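Local coordinates for protein GphF Dehydratase 1 (Archangium violaceum, PDB 6MBF) that probably dehydrates polyketide intermediates and shifts the resulting double bond, as a dehydratase domain of the gephyronic acid polyketide synthase, at residues T254-L266 with V274-S286. Residues are numbered along the deposited sequence; the frame is centred on the assembly and turned at random. Where two conformers were deposited one is given.
Sequences TDHNQTHTADLRL and VASVDALQLKRAS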
loop_
_atom_site.group_PDB
_atom_site.type_symbol
_atom_site.label_atom_id
_atom_site.label_comp_id
_atom_site.label_asym_id
_atom_site.label_seq_id
_atom_site.Cartn_x
_atom_site.Cartn_y
_atom_site.Cartn_z
ATOM N N THR A 254 -25.434 -6.671 -5.642
ATOM C CA THR A 254 -25.500 -5.537 -6.558
ATOM C C THR A 254 -25.941 -4.261 -5.862
ATOM O O THR A 254 -25.969 -3.200 -6.494
ATOM C CB THR A 254 -26.467 -5.823 -7.715
ATOM O OG1 THR A 254 -27.784 -6.045 -7.189
ATOM C CG2 THR A 254 -26.022 -7.037 -8.504
ATOM N N ASP A 255 -26.299 -4.341 -4.582
ATOM C CA ASP A 255 -26.729 -3.181 -3.814
ATOM C C ASP A 255 -25.589 -2.622 -2.972
ATOM O O ASP A 255 -25.134 -1.498 -3.200
ATOM C CB ASP A 255 -27.934 -3.561 -2.933
ATOM C CG ASP A 255 -28.301 -2.471 -1.932
ATOM O OD1 ASP A 255 -28.733 -2.817 -0.813
ATOM O OD2 ASP A 255 -28.147 -1.272 -2.247
ATOM N N HIS A 256 -25.080 -3.414 -2.034
ATOM C CA HIS A 256 -24.168 -2.898 -1.025
ATOM C C HIS A 256 -23.361 -4.072 -0.501
ATOM O O HIS A 256 -23.939 -5.107 -0.160
ATOM C CB HIS A 256 -24.957 -2.209 0.099
ATOM C CG HIS A 256 -24.107 -1.622 1.176
ATOM N ND1 HIS A 256 -23.731 -0.294 1.185
ATOM C CD2 HIS A 256 -23.576 -2.172 2.294
ATOM C CE1 HIS A 256 -23.001 -0.054 2.259
ATOM N NE2 HIS A 256 -22.891 -1.177 2.948
ATOM N N ASN A 257 -22.040 -3.929 -0.464
ATOM C CA ASN A 257 -21.165 -5.022 -0.072
ATOM C C ASN A 257 -20.315 -4.636 1.130
ATOM O O ASN A 257 -19.904 -3.482 1.281
ATOM C CB ASN A 257 -20.250 -5.435 -1.232
ATOM C CG ASN A 257 -21.016 -6.017 -2.393
ATOM O OD1 ASN A 257 -21.362 -7.202 -2.392
ATOM N ND2 ASN A 257 -21.300 -5.189 -3.389
ATOM N N GLN A 258 -20.044 -5.620 1.988
ATOM C CA GLN A 258 -19.084 -5.413 3.065
ATOM C C GLN A 258 -17.654 -5.659 2.612
ATOM O O GLN A 258 -16.725 -5.128 3.232
ATOM C CB GLN A 258 -19.392 -6.323 4.255
ATOM C CG GLN A 258 -20.655 -5.944 5.007
ATOM C CD GLN A 258 -20.640 -4.502 5.483
ATOM O OE1 GLN A 258 -19.693 -4.057 6.136
ATOM N NE2 GLN A 258 -21.690 -3.760 5.150
ATOM N N THR A 259 -17.457 -6.451 1.556
ATOM C CA THR A 259 -16.120 -6.790 1.091
ATOM C C THR A 259 -16.061 -6.766 -0.428
ATOM O O THR A 259 -17.071 -6.949 -1.120
ATOM C CB THR A 259 -15.660 -8.175 1.573
ATOM O OG1 THR A 259 -16.562 -9.172 1.079
ATOM C CG2 THR A 259 -15.612 -8.238 3.093
ATOM N N HIS A 260 -14.851 -6.532 -0.936
ATOM C CA HIS A 260 -14.517 -6.702 -2.341
ATOM C C HIS A 260 -13.130 -7.319 -2.427
ATOM O O HIS A 260 -12.344 -7.260 -1.474
ATOM C CB HIS A 260 -14.525 -5.382 -3.120
ATOM C CG HIS A 260 -15.890 -4.904 -3.490
ATOM N ND1 HIS A 260 -16.589 -5.420 -4.557
ATOM C CD2 HIS A 260 -16.674 -3.940 -2.952
ATOM C CE1 HIS A 260 -17.753 -4.803 -4.656
ATOM N NE2 HIS A 260 -17.831 -3.901 -3.693
ATOM N N THR A 261 -12.838 -7.904 -3.583
ATOM C CA THR A 261 -11.512 -8.435 -3.885
ATOM C C THR A 261 -11.115 -7.957 -5.274
ATOM O O THR A 261 -11.968 -7.839 -6.159
ATOM C CB THR A 261 -11.485 -9.972 -3.807
ATOM O OG1 THR A 261 -11.933 -10.401 -2.516
ATOM C CG2 THR A 261 -10.072 -10.514 -4.035
ATOM N N ALA A 262 -9.830 -7.649 -5.465
ATOM C CA ALA A 262 -9.363 -7.168 -6.756
ATOM C C ALA A 262 -7.957 -7.684 -7.031
ATOM O O ALA A 262 -7.167 -7.910 -6.108
ATOM C CB ALA A 262 -9.373 -5.631 -6.823
ATOM N N ASP A 263 -7.662 -7.857 -8.318
ATOM C CA ASP A 263 -6.321 -8.114 -8.819
ATOM C C ASP A 263 -5.854 -6.904 -9.623
ATOM O O ASP A 263 -6.659 -6.212 -10.251
ATOM C CB ASP A 263 -6.291 -9.367 -9.704
ATOM C CG ASP A 263 -6.916 -10.565 -9.033
ATOM O OD1 ASP A 263 -6.542 -10.852 -7.879
ATOM O OD2 ASP A 263 -7.782 -11.216 -9.659
ATOM N N LEU A 264 -4.553 -6.636 -9.594
ATOM C CA LEU A 264 -4.018 -5.478 -10.295
ATOM C C LEU A 264 -2.694 -5.828 -10.951
ATOM O O LEU A 264 -1.943 -6.677 -10.464
ATOM C CB LEU A 264 -3.808 -4.273 -9.362
ATOM C CG LEU A 264 -5.012 -3.717 -8.605
ATOM C CD1 LEU A 264 -5.191 -4.423 -7.279
ATOM C CD2 LEU A 264 -4.805 -2.220 -8.374
ATOM N N ARG A 265 -2.425 -5.170 -12.077
ATOM C CA ARG A 265 -1.163 -5.283 -12.794
ATOM C C ARG A 265 -0.697 -3.875 -13.128
ATOM O O ARG A 265 -1.451 -3.096 -13.720
ATOM C CB ARG A 265 -1.320 -6.120 -14.071
ATOM C CG ARG A 265 -1.842 -7.537 -13.822
ATOM C CD ARG A 265 -0.863 -8.315 -12.974
ATOM N NE ARG A 265 -1.186 -9.737 -12.870
ATOM C CZ ARG A 265 -1.763 -10.312 -11.818
ATOM N NH1 ARG A 265 -2.112 -9.594 -10.756
ATOM N NH2 ARG A 265 -1.983 -11.622 -11.830
ATOM N N LEU A 266 0.526 -3.544 -12.721
ATOM C CA LEU A 266 1.102 -2.225 -12.954
ATOM C C LEU A 266 2.137 -2.315 -14.072
ATOM O O LEU A 266 3.009 -3.188 -14.043
ATOM C CB LEU A 266 1.754 -1.680 -11.676
ATOM C CG LEU A 266 0.870 -1.179 -10.518
ATOM C CD1 LEU A 266 -0.040 -2.262 -9.955
ATOM C CD2 LEU A 266 1.760 -0.628 -9.422
ATOM N N VAL A 274 5.603 -3.844 -14.137
ATOM C CA VAL A 274 6.340 -3.326 -12.990
ATOM C C VAL A 274 5.980 -4.065 -11.706
ATOM O O VAL A 274 6.845 -4.328 -10.868
ATOM C CB VAL A 274 6.070 -1.809 -12.850
ATOM C CG1 VAL A 274 6.469 -1.310 -11.468
ATOM C CG2 VAL A 274 6.809 -1.048 -13.936
ATOM N N ALA A 275 4.702 -4.388 -11.518
ATOM C CA ALA A 275 4.273 -5.010 -10.276
ATOM C C ALA A 275 2.948 -5.715 -10.503
ATOM O O ALA A 275 2.191 -5.373 -11.410
ATOM C CB ALA A 275 4.143 -3.983 -9.142
ATOM N N SER A 276 2.662 -6.689 -9.646
ATOM C CA SER A 276 1.409 -7.425 -9.736
ATOM C C SER A 276 0.865 -7.671 -8.340
ATOM O O SER A 276 1.612 -8.043 -7.430
ATOM C CB SER A 276 1.586 -8.761 -10.454
ATOM O OG SER A 276 2.518 -9.567 -9.758
ATOM N N VAL A 277 -0.443 -7.491 -8.191
ATOM C CA VAL A 277 -1.139 -7.614 -6.913
ATOM C C VAL A 277 -2.251 -8.638 -7.099
ATOM O O VAL A 277 -3.131 -8.451 -7.947
ATOM C CB VAL A 277 -1.715 -6.270 -6.430
ATOM C CG1 VAL A 277 -2.486 -6.475 -5.138
ATOM C CG2 VAL A 277 -0.602 -5.231 -6.229
ATOM N N ASP A 278 -2.205 -9.724 -6.330
ATOM C CA ASP A 278 -3.219 -10.768 -6.404
ATOM C C ASP A 278 -4.089 -10.732 -5.158
ATOM O O ASP A 278 -3.576 -10.793 -4.036
ATOM C CB ASP A 278 -2.587 -12.160 -6.539
ATOM C CG ASP A 278 -1.807 -12.322 -7.823
ATOM O OD1 ASP A 278 -0.749 -12.991 -7.801
ATOM O OD2 ASP A 278 -2.248 -11.765 -8.848
ATOM N N ALA A 279 -5.406 -10.666 -5.365
ATOM C CA ALA A 279 -6.390 -10.786 -4.295
ATOM C C ALA A 279 -6.153 -9.755 -3.187
ATOM O O ALA A 279 -5.993 -10.082 -2.009
ATOM C CB ALA A 279 -6.405 -12.216 -3.735
ATOM N N LEU A 280 -6.124 -8.488 -3.586
ATOM C CA LEU A 280 -6.295 -7.426 -2.613
ATOM C C LEU A 280 -7.685 -7.553 -1.998
ATOM O O LEU A 280 -8.688 -7.556 -2.715
ATOM C CB LEU A 280 -6.122 -6.071 -3.295
ATOM C CG LEU A 280 -6.414 -4.846 -2.427
ATOM C CD1 LEU A 280 -5.399 -4.731 -1.311
ATOM C CD2 LEU A 280 -6.442 -3.573 -3.270
ATOM N N GLN A 281 -7.749 -7.697 -0.681
ATOM C CA GLN A 281 -9.005 -7.929 0.020
ATOM C C GLN A 281 -9.410 -6.642 0.726
ATOM O O GLN A 281 -8.640 -6.097 1.523
ATOM C CB GLN A 281 -8.858 -9.101 0.993
ATOM C CG GLN A 281 -8.715 -10.439 0.256
ATOM C CD GLN A 281 -7.750 -11.403 0.923
ATOM O OE1 GLN A 281 -6.618 -11.594 0.463
ATOM N NE2 GLN A 281 -8.200 -12.036 1.995
ATOM N N LEU A 282 -10.601 -6.139 0.408
ATOM C CA LEU A 282 -11.102 -4.886 0.954
ATOM C C LEU A 282 -12.310 -5.147 1.842
ATOM O O LEU A 282 -13.158 -5.978 1.515
ATOM C CB LEU A 282 -11.509 -3.921 -0.163
ATOM C CG LEU A 282 -10.467 -3.577 -1.225
ATOM C CD1 LEU A 282 -11.103 -2.647 -2.275
ATOM C CD2 LEU A 282 -9.272 -2.924 -0.564
ATOM N N LYS A 283 -12.396 -4.428 2.959
ATOM C CA LYS A 283 -13.546 -4.558 3.842
ATOM C C LYS A 283 -13.939 -3.182 4.359
ATOM O O LYS A 283 -13.073 -2.348 4.638
ATOM C CB LYS A 283 -13.247 -5.506 5.015
ATOM C CG LYS A 283 -14.464 -5.818 5.866
ATOM C CD LYS A 283 -14.155 -6.855 6.931
ATOM C CE LYS A 283 -15.406 -7.212 7.717
ATOM N NZ LYS A 283 -15.135 -8.280 8.715
ATOM N N ARG A 284 -15.244 -2.942 4.471
ATOM C CA ARG A 284 -15.717 -1.659 4.980
ATOM C C ARG A 284 -15.293 -1.473 6.433
ATOM O O ARG A 284 -15.379 -2.395 7.251
ATOM C CB ARG A 284 -17.238 -1.559 4.858
ATOM C CG ARG A 284 -17.747 -1.418 3.431
ATOM C CD ARG A 284 -19.246 -1.150 3.432
ATOM N NE ARG A 284 -19.760 -0.866 2.098
ATOM C CZ ARG A 284 -19.708 0.330 1.525
ATOM N NH1 ARG A 284 -19.159 1.356 2.175
ATOM N NH2 ARG A 284 -20.215 0.504 0.315
ATOM N N ALA A 285 -14.817 -0.274 6.745
ATOM C CA ALA A 285 -14.432 0.046 8.111
ATOM C C ALA A 285 -15.667 0.180 8.992
ATOM O O ALA A 285 -16.679 0.754 8.586
ATOM C CB ALA A 285 -13.619 1.341 8.141
ATOM N N SER A 286 -15.581 -0.360 10.202
ATOM C CA SER A 286 -16.670 -0.236 11.165
ATOM C C SER A 286 -16.461 1.005 12.020
ATOM O O SER A 286 -15.337 1.292 12.431
ATOM C CB SER A 286 -16.761 -1.479 12.048
ATOM O OG SER A 286 -15.607 -1.610 12.863
#
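Leu282 and His260 exchange both backbone bonds (Leu282 N to His260 O, 2.8 Å), one of several such pairs that zip 259-266 and 274-284 into an antiparallel beta hairpin. Two bulges interrupt the register. Val274 and Ala275 both face Leu266, a classic bulge in which the two amides reach Leu266 O from the same face of its plane. Ala279 and Leu280 both face Ala262 in a G1 bulge, with Ala279 in a left-handed backbone conformation (phi 56°); its amide N, turned out of the pairing, is taken by Asp263 OD1 at 2.8 Å.

Charged side chains tie the hairpin further. In the conformer described, Arg265, bent at chi2 (-63°), folds over Ser276 CB and forms a salt bridge to a single carboxylate oxygen, Asp278 OD2, with NH1 (2.9 Å) and NH2 (3.0 Å), while NH1 also bonds Leu264 O from above its carbonyl plane. At the other end, Arg284 NE donates to Asn257 O (2.7 Å), and the His256 ring, nearly parallel to the guanidinium, sets CE1 over one face, offset toward the rim, 3.4 Å from CZ. Glu218 pairs with Arg284 NH2. With a leucine in place of Arg284, Asn257 O would probably lose its NE donor and Glu218 its salt bridge.

On the largely apolar face, Leu264 CD1 packs alongside Val277 CG1 (4.0 Å). Leu266, Leu280 and Leu282 rest on helix 200-214, probably the central helix of one half of the double hotdog fold, while Leu264 packs on strand 241-248 and Val277 on strand 224-234, which flank the hairpin.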